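PDB 6EKT: protein P47 from Clostridium botulinum, which may form part of a progenitor toxin complex that protects botulinum neurotoxin during its passage through the host gut, and resembles tubular lipid-binding (TULIP) proteins. Local coordinates for residues A[33-38]-A[71-76]; A[82-87]-A[109-114]; A[207-212]-A[411-416]. One frame throughout, in Å; residues are numbered along the deposited sequence.

In the fold
Interaction 1 lays the start of helix 35-49 on strand 72-74, interaction 2 pairs two strands of one sheet, and interaction 3 packs two sheets together. Strand 72-74 of interaction 1 is the edge strand beside strand 81-88, which interaction 2 zips to strand 108-118; the centres of these two contacts lie about 10 Å apart. Strand 411-413 of interaction 3 closes the far edge of the same sheet. The second sheet supplies strands 29-34 and 208-214, neighbours that link interactions 1 and 3 (centres about 11 Å apart), with Cys33 N 2.9 Å from Leu209 O. Interactions 2 and 3, about 16 Å apart between centres, meet where Leu82 CD2 packs 4.1 Å from Leu209 CG.

Interaction 1: A[33-38]-A[71-76]; sequences CSKRVV and WEIING
The flat amide of Asn75 meets the aliphatic end of Lys35: CE stands well out of the amide plane, 3.9 Å from OD1, and the two side chains cross at about a right angle. The polar atoms of the amide are taken up by neighbours of the same chain, OD1 by the hydroxyl of Tyr198 and ND2 by the backbone carbonyl of Asp206, and together these bonds hold the amide in its rotation. Lys35 also lies along the Ile73 residue, sliding past its side chain in the opposite direction, with CD 3.7 Å from Ile73 O and 4.1 Å from Ile73 CG2. Its CG is wedged between the backbone N and the carbonyl carbon (chi1 72°), and bends at chi2 and chi4 bring the ammonium to a water. That water accepts from Lys35 NZ at 3.2 Å and donates both to Glu72 OE2 and to the carbonyl oxygen Ile73 O, each at 2.7 Å. It thus bridges two opposite charges whose own atoms, Lys35 NZ and Glu72 OE2, are 5.7 Å apart; the ammonium has a further long, weak ion pair with Asp206. On the inner side the contact is wholly apolar: Val38 CG1, one turn further along the helix, presses against Ile73 CD1 at 3.5 Å. Ser34, the N-cap just before the helix, takes a weak bond from Arg36 N on OG, which also bonds to Asp206, and the side-chain OD1 of Asn39, also on the helix, bonds to Ile73 N. The first turns of helix 35-49 therefore lie against edge strand 72-74 with a polar, water-bridged rim over a hydrophobic floor: helix-on-sheet packing at the sheet's edge, in a protein whose overall fold resembles the TULIP superfamily.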
loop_
_atom_site.group_PDB
_atom_site.type_symbol
_atom_site.label_atom_id
_atom_site.label_comp_id
_atom_site.label_asym_id
_atom_site.label_seq_id
_atom_site.Cartn_x
_atom_site.Cartn_y
_atom_site.Cartn_z
ATOM N N CYS A 33 8.258 4.901 2.159
ATOM C CA CYS A 33 9.544 4.685 2.835
ATOM C C CYS A 33 9.984 5.952 3.544
ATOM O O CYS A 33 9.812 7.065 3.027
ATOM C CB CYS A 33 10.637 4.230 1.860
ATOM S SG CYS A 33 12.217 3.768 2.632
ATOM N N SER A 34 10.530 5.757 4.741
ATOM C CA SER A 34 11.083 6.820 5.576
ATOM C C SER A 34 12.301 7.450 4.891
ATOM O O SER A 34 13.126 6.734 4.300
ATOM C CB SER A 34 11.464 6.207 6.935
ATOM O OG SER A 34 12.288 7.070 7.701
ATOM N N LYS A 35 12.392 8.782 4.931
ATOM C CA LYS A 35 13.541 9.462 4.351
ATOM C C LYS A 35 14.827 9.179 5.126
ATOM O O LYS A 35 15.923 9.206 4.543
ATOM C CB LYS A 35 13.299 10.971 4.208
ATOM C CG LYS A 35 13.305 11.738 5.519
ATOM C CD LYS A 35 13.923 13.112 5.349
ATOM C CE LYS A 35 13.787 13.943 6.618
ATOM N NZ LYS A 35 14.662 13.431 7.705
ATOM N N ARG A 36 14.691 8.918 6.428
ATOM C CA ARG A 36 15.817 8.489 7.270
ATOM C C ARG A 36 16.508 7.248 6.659
ATOM O O ARG A 36 17.736 7.176 6.601
ATOM C CB ARG A 36 15.347 8.232 8.716
ATOM C CG ARG A 36 16.476 8.043 9.730
ATOM C CD ARG A 36 16.027 8.226 11.176
ATOM N NE ARG A 36 14.985 7.269 11.557
ATOM C CZ ARG A 36 15.175 6.032 12.027
ATOM N NH1 ARG A 36 14.117 5.285 12.304
ATOM N NH2 ARG A 36 16.392 5.525 12.220
ATOM N N VAL A 37 15.701 6.302 6.168
ATOM C CA VAL A 37 16.219 5.107 5.495
ATOM C C VAL A 37 16.888 5.481 4.171
ATOM O O VAL A 37 18.012 5.046 3.909
ATOM C CB VAL A 37 15.101 4.051 5.271
ATOM C CG1 VAL A 37 15.625 2.849 4.487
ATOM C CG2 VAL A 37 14.522 3.612 6.608
ATOM N N VAL A 38 16.211 6.297 3.352
ATOM C CA VAL A 38 16.749 6.680 2.045
ATOM C C VAL A 38 18.077 7.443 2.198
ATOM O O VAL A 38 19.018 7.203 1.447
ATOM C CB VAL A 38 15.735 7.484 1.197
ATOM C CG1 VAL A 38 16.346 7.924 -0.122
ATOM C CG2 VAL A 38 14.499 6.626 0.907
ATOM N N TRP A 71 24.886 14.289 0.082
ATOM C CA TRP A 71 23.576 14.847 -0.306
ATOM C C TRP A 71 22.592 14.289 0.711
ATOM O O TRP A 71 22.654 13.098 1.037
ATOM C CB TRP A 71 23.139 14.427 -1.711
ATOM C CG TRP A 71 23.819 15.094 -2.874
ATOM C CD1 TRP A 71 25.001 15.805 -2.870
ATOM C CD2 TRP A 71 23.386 15.056 -4.235
ATOM N NE1 TRP A 71 25.302 16.239 -4.142
ATOM C CE2 TRP A 71 24.340 15.783 -5.001
ATOM C CE3 TRP A 71 22.277 14.487 -4.887
ATOM C CZ2 TRP A 71 24.212 15.963 -6.384
ATOM C CZ3 TRP A 71 22.157 14.650 -6.265
ATOM C CH2 TRP A 71 23.119 15.394 -6.999
ATOM N N GLU A 72 21.703 15.131 1.230
ATOM C CA GLU A 72 20.766 14.725 2.283
ATOM C C GLU A 72 19.390 15.315 2.026
ATOM O O GLU A 72 19.258 16.532 1.858
ATOM C CB GLU A 72 21.270 15.170 3.662
ATOM C CG GLU A 72 20.303 14.886 4.814
ATOM C CD GLU A 72 20.622 15.639 6.107
ATOM O OE1 GLU A 72 21.536 16.490 6.121
ATOM O OE2 GLU A 72 19.951 15.379 7.131
ATOM N N ILE A 73 18.383 14.445 2.000
ATOM C CA ILE A 73 16.981 14.836 1.853
ATOM C C ILE A 73 16.527 15.494 3.144
ATOM O O ILE A 73 16.864 15.031 4.225
ATOM C CB ILE A 73 16.064 13.614 1.557
ATOM C CG1 ILE A 73 16.553 12.863 0.312
ATOM C CG2 ILE A 73 14.585 14.030 1.414
ATOM C CD1 ILE A 73 16.067 11.428 0.244
ATOM N N ILE A 74 15.779 16.589 3.008
ATOM C CA ILE A 74 15.172 17.294 4.138
ATOM C C ILE A 74 13.696 17.546 3.822
ATOM O O ILE A 74 13.268 17.368 2.677
ATOM C CB ILE A 74 15.935 18.619 4.486
ATOM C CG1 ILE A 74 15.909 19.632 3.319
ATOM C CG2 ILE A 74 17.367 18.309 4.936
ATOM C CD1 ILE A 74 16.537 20.987 3.630
ATOM N N ASN A 75 12.923 17.974 4.817
ATOM C CA ASN A 75 11.496 18.228 4.602
ATOM C C ASN A 75 11.247 19.507 3.814
ATOM O O ASN A 75 12.169 20.288 3.585
ATOM C CB ASN A 75 10.720 18.222 5.931
ATOM C CG ASN A 75 10.536 16.815 6.485
ATOM O OD1 ASN A 75 10.452 15.838 5.736
ATOM N ND2 ASN A 75 10.474 16.706 7.804
ATOM N N GLY A 76 10.003 19.693 3.379
ATOM C CA GLY A 76 9.586 20.944 2.763
ATOM C C GLY A 76 9.419 20.795 1.271
ATOM O O GLY A 76 8.845 21.666 0.612
HETATM O O HOH W 1 17.245 15.087 6.889
#

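Interaction 2: A[82-87]-A[109-114]; sequences LRIKTP and LEIKLD
Arg83 and Glu110 face each other across neighbouring antiparallel strands as a non-hydrogen-bonded pair, their guanidinium and carboxylate planes 15° apart. The guanidinium comes side-on: NE (2.8 Å) and NH2 (3.0 Å) both bind the single oxygen Glu110 OE1, which lies in its plane. NE is met by the anti lone pair of OE1, whereas NH2 meets OE1 nearly along its C-O axis. A bend at chi3 (-72°) swings the guanidinium to the carboxylate. Glu110 OE2 is paired with Lys140, so the carboxylate joins two positive groups and probably stays ionised. The face bearing Leu82, Ile84, Leu109 and Ile111 is aliphatic. Leu82 and Leu113 cross at a slant, CG to CD1 3.8 Å, and Ile84 CD1 abuts Ile111 CD1 at 3.7 Å. Beyond the strand, the side chains of Thr86 and Leu109 cross at about a right angle, CG2 meeting CD1; the buried Thr86 OG1 finds no partner. Leu82 with Ile111 and Ile84 with Leu109 each exchange two backbone hydrogen bonds (Ile84 N to Leu109 O, 2.8 Å). With a salt bridge on one face and aliphatic groups on the other, this is an antiparallel strand pair in the sheet also holding strands 72-74 and 124-141.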
loop_
_atom_site.group_PDB
_atom_site.type_symbol
_atom_site.label_atom_id
_atom_site.label_comp_id
_atom_site.label_asym_id
_atom_site.label_seq_id
_atom_site.Cartn_x
_atom_site.Cartn_y
_atom_site.Cartn_z
ATOM N N LEU A 82 12.155 16.370 -4.341
ATOM C CA LEU A 82 12.813 16.226 -3.051
ATOM C C LEU A 82 13.614 17.478 -2.751
ATOM O O LEU A 82 14.340 17.965 -3.625
ATOM C CB LEU A 82 13.781 15.036 -3.045
ATOM C CG LEU A 82 13.276 13.610 -3.020
ATOM C CD1 LEU A 82 14.481 12.687 -2.965
ATOM C CD2 LEU A 82 12.353 13.339 -1.837
ATOM N N ARG A 83 13.489 17.987 -1.528
ATOM C CA ARG A 83 14.387 19.044 -1.048
ATOM C C ARG A 83 15.658 18.418 -0.465
ATOM O O ARG A 83 15.572 17.478 0.326
ATOM C CB ARG A 83 13.699 19.937 -0.021
ATOM C CG ARG A 83 14.459 21.244 0.184
ATOM C CD ARG A 83 13.722 22.193 1.092
ATOM N NE ARG A 83 12.532 22.801 0.478
ATOM C CZ ARG A 83 11.733 23.662 1.110
ATOM N NH1 ARG A 83 11.985 24.020 2.365
ATOM N NH2 ARG A 83 10.674 24.164 0.496
ATOM N N ILE A 84 16.829 18.915 -0.875
ATOM C CA ILE A 84 18.105 18.297 -0.501
ATOM C C ILE A 84 19.177 19.329 -0.160
ATOM O O ILE A 84 19.193 20.433 -0.735
ATOM C CB ILE A 84 18.639 17.307 -1.568
ATOM C CG1 ILE A 84 18.929 18.011 -2.908
ATOM C CG2 ILE A 84 17.693 16.100 -1.709
ATOM C CD1 ILE A 84 19.831 17.221 -3.841
ATOM N N LYS A 85 20.033 18.979 0.800
ATOM C CA LYS A 85 21.229 19.765 1.095
ATOM C C LYS A 85 22.392 19.107 0.364
ATOM O O LYS A 85 22.525 17.879 0.404
ATOM C CB LYS A 85 21.535 19.770 2.593
ATOM C CG LYS A 85 20.546 20.503 3.489
ATOM C CD LYS A 85 21.055 20.410 4.919
ATOM C CE LYS A 85 19.989 20.733 5.956
ATOM N NZ LYS A 85 20.547 20.494 7.322
ATOM N N THR A 86 23.241 19.911 -0.284
ATOM C CA THR A 86 24.393 19.367 -1.012
ATOM C C THR A 86 25.709 20.020 -0.542
ATOM O O THR A 86 26.387 20.677 -1.339
ATOM C CB THR A 86 24.237 19.490 -2.550
ATOM O OG1 THR A 86 24.185 20.876 -2.916
ATOM C CG2 THR A 86 22.964 18.788 -3.059
ATOM N N PRO A 87 26.071 19.842 0.755
ATOM C CA PRO A 87 27.265 20.488 1.304
ATOM C C PRO A 87 28.517 20.183 0.462
ATOM O O PRO A 87 28.772 19.024 0.105
ATOM C CB PRO A 87 27.380 19.899 2.722
ATOM C CG PRO A 87 26.554 18.646 2.692
ATOM C CD PRO A 87 25.419 18.981 1.768
ATOM N N LEU A 109 18.751 22.595 -2.513
ATOM C CA LEU A 109 18.100 22.487 -3.789
ATOM C C LEU A 109 16.791 21.716 -3.654
ATOM O O LEU A 109 16.540 21.041 -2.638
ATOM C CB LEU A 109 19.012 21.778 -4.800
ATOM C CG LEU A 109 20.465 22.260 -4.909
ATOM C CD1 LEU A 109 21.305 21.344 -5.789
ATOM C CD2 LEU A 109 20.506 23.682 -5.430
ATOM N N GLU A 110 15.963 21.835 -4.683
ATOM C CA GLU A 110 14.870 20.907 -4.893
ATOM C C GLU A 110 15.045 20.268 -6.253
ATOM O O GLU A 110 15.228 20.962 -7.251
ATOM C CB GLU A 110 13.508 21.596 -4.767
ATOM C CG GLU A 110 13.042 21.667 -3.332
ATOM C CD GLU A 110 11.646 22.238 -3.163
ATOM O OE1 GLU A 110 11.364 22.716 -2.057
ATOM O OE2 GLU A 110 10.823 22.203 -4.113
ATOM N N ILE A 111 15.005 18.932 -6.294
ATOM C CA ILE A 111 15.202 18.222 -7.552
ATOM C C ILE A 111 14.020 17.293 -7.758
ATOM O O ILE A 111 13.624 16.574 -6.832
ATOM C CB ILE A 111 16.554 17.457 -7.615
ATOM C CG1 ILE A 111 17.743 18.414 -7.330
ATOM C CG2 ILE A 111 16.718 16.769 -8.973
ATOM C CD1 ILE A 111 19.136 17.797 -7.404
ATOM N N LYS A 112 13.478 17.322 -8.969
ATOM C CA LYS A 112 12.358 16.465 -9.352
ATOM C C LYS A 112 12.785 14.991 -9.380
ATOM O O LYS A 112 13.928 14.681 -9.719
ATOM C CB LYS A 112 11.841 16.888 -10.724
ATOM C CG LYS A 112 10.495 16.279 -11.091
ATOM C CD LYS A 112 9.988 16.748 -12.439
ATOM C CE LYS A 112 9.436 18.172 -12.418
ATOM N NZ LYS A 112 8.273 18.298 -11.515
ATOM N N LEU A 113 11.866 14.106 -8.988
ATOM C CA LEU A 113 12.013 12.669 -9.233
ATOM C C LEU A 113 11.074 12.290 -10.363
ATOM O O LEU A 113 9.983 12.858 -10.486
ATOM C CB LEU A 113 11.723 11.838 -7.975
ATOM C CG LEU A 113 12.436 12.158 -6.642
ATOM C CD1 LEU A 113 12.240 11.068 -5.599
ATOM C CD2 LEU A 113 13.930 12.405 -6.792
ATOM N N ASP A 114 11.513 11.380 -11.221
ATOM C CA ASP A 114 10.637 10.790 -12.214
ATOM C C ASP A 114 10.913 9.295 -12.324
ATOM O O ASP A 114 11.959 8.823 -11.876
ATOM C CB ASP A 114 10.804 11.482 -13.576
ATOM C CG ASP A 114 9.883 12.679 -13.730
ATOM O OD1 ASP A 114 8.645 12.518 -13.575
ATOM O OD2 ASP A 114 10.398 13.793 -13.985
#

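Interaction 3: A[207-212]-A[411-416]; sequences GYLFIL and IKWNNL
Trp413 drives the far corner of its indole into the shallow hollow between Leu209 and Ile211, two side chains on one face of strand 208-214. At the bottom, CH2 lies 3.6 Å from Leu209 O, and CZ3 rests 3.9 Å from Leu209 CB; the backbone carbon of Phe210 sits at the ring edge. Ile211 forms the opposite wall, sliding past the indole so that its CD1 stands 3.8 Å from CH2, obliquely to the ring. The same methyl also meets Ile411 CD1 tip to tip, at 3.9 Å. Ile411 supports the indole from its own strand, its CG2 lying over one ring face, 3.5 Å above the plane near the rim. CG of Trp413 is anti to the carbonyl carbon (chi1 -67°), which directs the ring toward strand 208-214. Trp413 itself lies in a type II turn (Lys412 to Asn415) that overlaps a type I' turn (Trp413 to Leu416). Neither strand bonds to the other: their axes run 10.2 Å apart at 163°, a spacing bridged by side chains, with the indole reaching the backbone of strand 208-214. Such interlocking belongs to face-to-face packing of two beta sheets, here with Trp413 as the wedge between layers.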
loop_
_atom_site.group_PDB
_atom_site.type_symbol
_atom_site.label_atom_id
_atom_site.label_comp_id
_atom_site.label_asym_id
_atom_site.label_seq_id
_atom_site.Cartn_x
_atom_site.Cartn_y
_atom_site.Cartn_z
ATOM N N GLY A 207 10.442 12.396 7.449
ATOM C CA GLY A 207 9.708 12.673 6.209
ATOM C C GLY A 207 9.500 11.378 5.443
ATOM O O GLY A 207 10.275 10.415 5.621
ATOM N N TYR A 208 8.443 11.340 4.625
ATOM C CA TYR A 208 8.042 10.118 3.906
ATOM C C TYR A 208 8.060 10.287 2.385
ATOM O O TYR A 208 7.578 11.301 1.853
ATOM C CB TYR A 208 6.640 9.637 4.362
ATOM C CG TYR A 208 6.405 9.489 5.869
ATOM C CD1 TYR A 208 7.434 9.097 6.741
ATOM C CD2 TYR A 208 5.128 9.695 6.417
ATOM C CE1 TYR A 208 7.210 8.945 8.111
ATOM C CE2 TYR A 208 4.893 9.547 7.786
ATOM C CZ TYR A 208 5.949 9.180 8.628
ATOM O OH TYR A 208 5.750 9.014 9.978
ATOM N N LEU A 209 8.644 9.307 1.697
ATOM C CA LEU A 209 8.557 9.211 0.236
ATOM C C LEU A 209 7.461 8.209 -0.060
ATOM O O LEU A 209 7.449 7.093 0.522
ATOM C CB LEU A 209 9.873 8.720 -0.397
ATOM C CG LEU A 209 11.059 9.709 -0.532
ATOM C CD1 LEU A 209 11.718 9.918 0.812
ATOM C CD2 LEU A 209 12.104 9.183 -1.510
ATOM N N PHE A 210 6.538 8.591 -0.941
ATOM C CA PHE A 210 5.410 7.731 -1.307
ATOM C C PHE A 210 5.345 7.508 -2.798
ATOM O O PHE A 210 5.671 8.408 -3.571
ATOM C CB PHE A 210 4.081 8.341 -0.831
ATOM C CG PHE A 210 3.814 8.160 0.635
ATOM C CD1 PHE A 210 3.493 6.900 1.148
ATOM C CD2 PHE A 210 3.837 9.254 1.505
ATOM C CE1 PHE A 210 3.236 6.726 2.511
ATOM C CE2 PHE A 210 3.569 9.101 2.867
ATOM C CZ PHE A 210 3.270 7.834 3.375
ATOM N N ILE A 211 4.916 6.310 -3.194
ATOM C CA ILE A 211 4.526 6.033 -4.586
ATOM C C ILE A 211 3.053 5.649 -4.530
ATOM O O ILE A 211 2.674 4.735 -3.789
ATOM C CB ILE A 211 5.388 4.900 -5.232
ATOM C CG1 ILE A 211 6.835 5.373 -5.427
ATOM C CG2 ILE A 211 4.795 4.430 -6.568
ATOM C CD1 ILE A 211 7.854 4.250 -5.666
ATOM N N LEU A 212 2.239 6.366 -5.299
ATOM C CA LEU A 212 0.802 6.114 -5.409
ATOM C C LEU A 212 0.566 5.357 -6.703
ATOM O O LEU A 212 1.085 5.770 -7.737
ATOM C CB LEU A 212 0.049 7.457 -5.441
ATOM C CG LEU A 212 -0.148 8.270 -4.156
ATOM C CD1 LEU A 212 1.060 8.394 -3.257
ATOM C CD2 LEU A 212 -0.713 9.652 -4.462
ATOM N N ILE A 411 7.305 -2.614 -5.315
ATOM C CA ILE A 411 8.234 -1.521 -5.046
ATOM C C ILE A 411 9.305 -2.031 -4.116
ATOM O O ILE A 411 9.010 -2.481 -3.013
ATOM C CB ILE A 411 7.523 -0.281 -4.430
ATOM C CG1 ILE A 411 6.454 0.269 -5.395
ATOM C CG2 ILE A 411 8.519 0.810 -3.970
ATOM C CD1 ILE A 411 6.935 0.669 -6.784
ATOM N N LYS A 412 10.543 -1.963 -4.585
ATOM C CA LYS A 412 11.688 -2.188 -3.729
ATOM C C LYS A 412 12.429 -0.871 -3.560
ATOM O O LYS A 412 13.035 -0.361 -4.506
ATOM C CB LYS A 412 12.596 -3.265 -4.321
ATOM C CG LYS A 412 11.937 -4.644 -4.367
ATOM C CD LYS A 412 12.942 -5.774 -4.581
ATOM C CE LYS A 412 13.519 -5.825 -5.994
ATOM N NZ LYS A 412 12.436 -5.984 -7.005
ATOM N N TRP A 413 12.360 -0.326 -2.352
ATOM C CA TRP A 413 13.023 0.935 -2.026
ATOM C C TRP A 413 14.531 0.737 -2.006
ATOM O O TRP A 413 15.029 -0.150 -1.310
ATOM C CB TRP A 413 12.503 1.462 -0.703
ATOM C CG TRP A 413 11.041 1.876 -0.780
ATOM C CD1 TRP A 413 9.952 1.152 -0.371
ATOM C CD2 TRP A 413 10.533 3.092 -1.324
ATOM N NE1 TRP A 413 8.792 1.858 -0.607
ATOM C CE2 TRP A 413 9.119 3.062 -1.174
ATOM C CE3 TRP A 413 11.136 4.231 -1.882
ATOM C CZ2 TRP A 413 8.290 4.112 -1.596
ATOM C CZ3 TRP A 413 10.311 5.292 -2.303
ATOM C CH2 TRP A 413 8.903 5.222 -2.156
ATOM N N ASN A 414 15.234 1.550 -2.804
ATOM C CA ASN A 414 16.670 1.375 -3.153
ATOM C C ASN A 414 16.989 -0.004 -3.751
ATOM O O ASN A 414 18.095 -0.523 -3.604
ATOM C CB ASN A 414 17.622 1.754 -1.988
ATOM C CG ASN A 414 19.111 1.801 -2.409
ATOM O OD1 ASN A 414 19.478 2.372 -3.443
ATOM N ND2 ASN A 414 19.969 1.191 -1.598
ATOM N N ASN A 415 15.999 -0.585 -4.440
ATOM C CA ASN A 415 16.090 -1.940 -5.019
ATOM C C ASN A 415 16.428 -3.053 -3.995
ATOM O O ASN A 415 16.899 -4.142 -4.362
ATOM C CB ASN A 415 17.032 -1.965 -6.251
ATOM C CG ASN A 415 16.775 -3.161 -7.157
ATOM O OD1 ASN A 415 15.635 -3.441 -7.547
ATOM N ND2 ASN A 415 17.833 -3.896 -7.472
ATOM N N LEU A 416 16.162 -2.776 -2.713
ATOM C CA LEU A 416 16.439 -3.718 -1.621
ATOM C C LEU A 416 15.160 -4.359 -1.093
ATOM O O LEU A 416 14.157 -3.673 -0.900
ATOM C CB LEU A 416 17.188 -3.021 -0.480
ATOM C CG LEU A 416 18.578 -2.437 -0.774
ATOM C CD1 LEU A 416 18.961 -1.445 0.308
ATOM C CD2 LEU A 416 19.645 -3.517 -0.916
#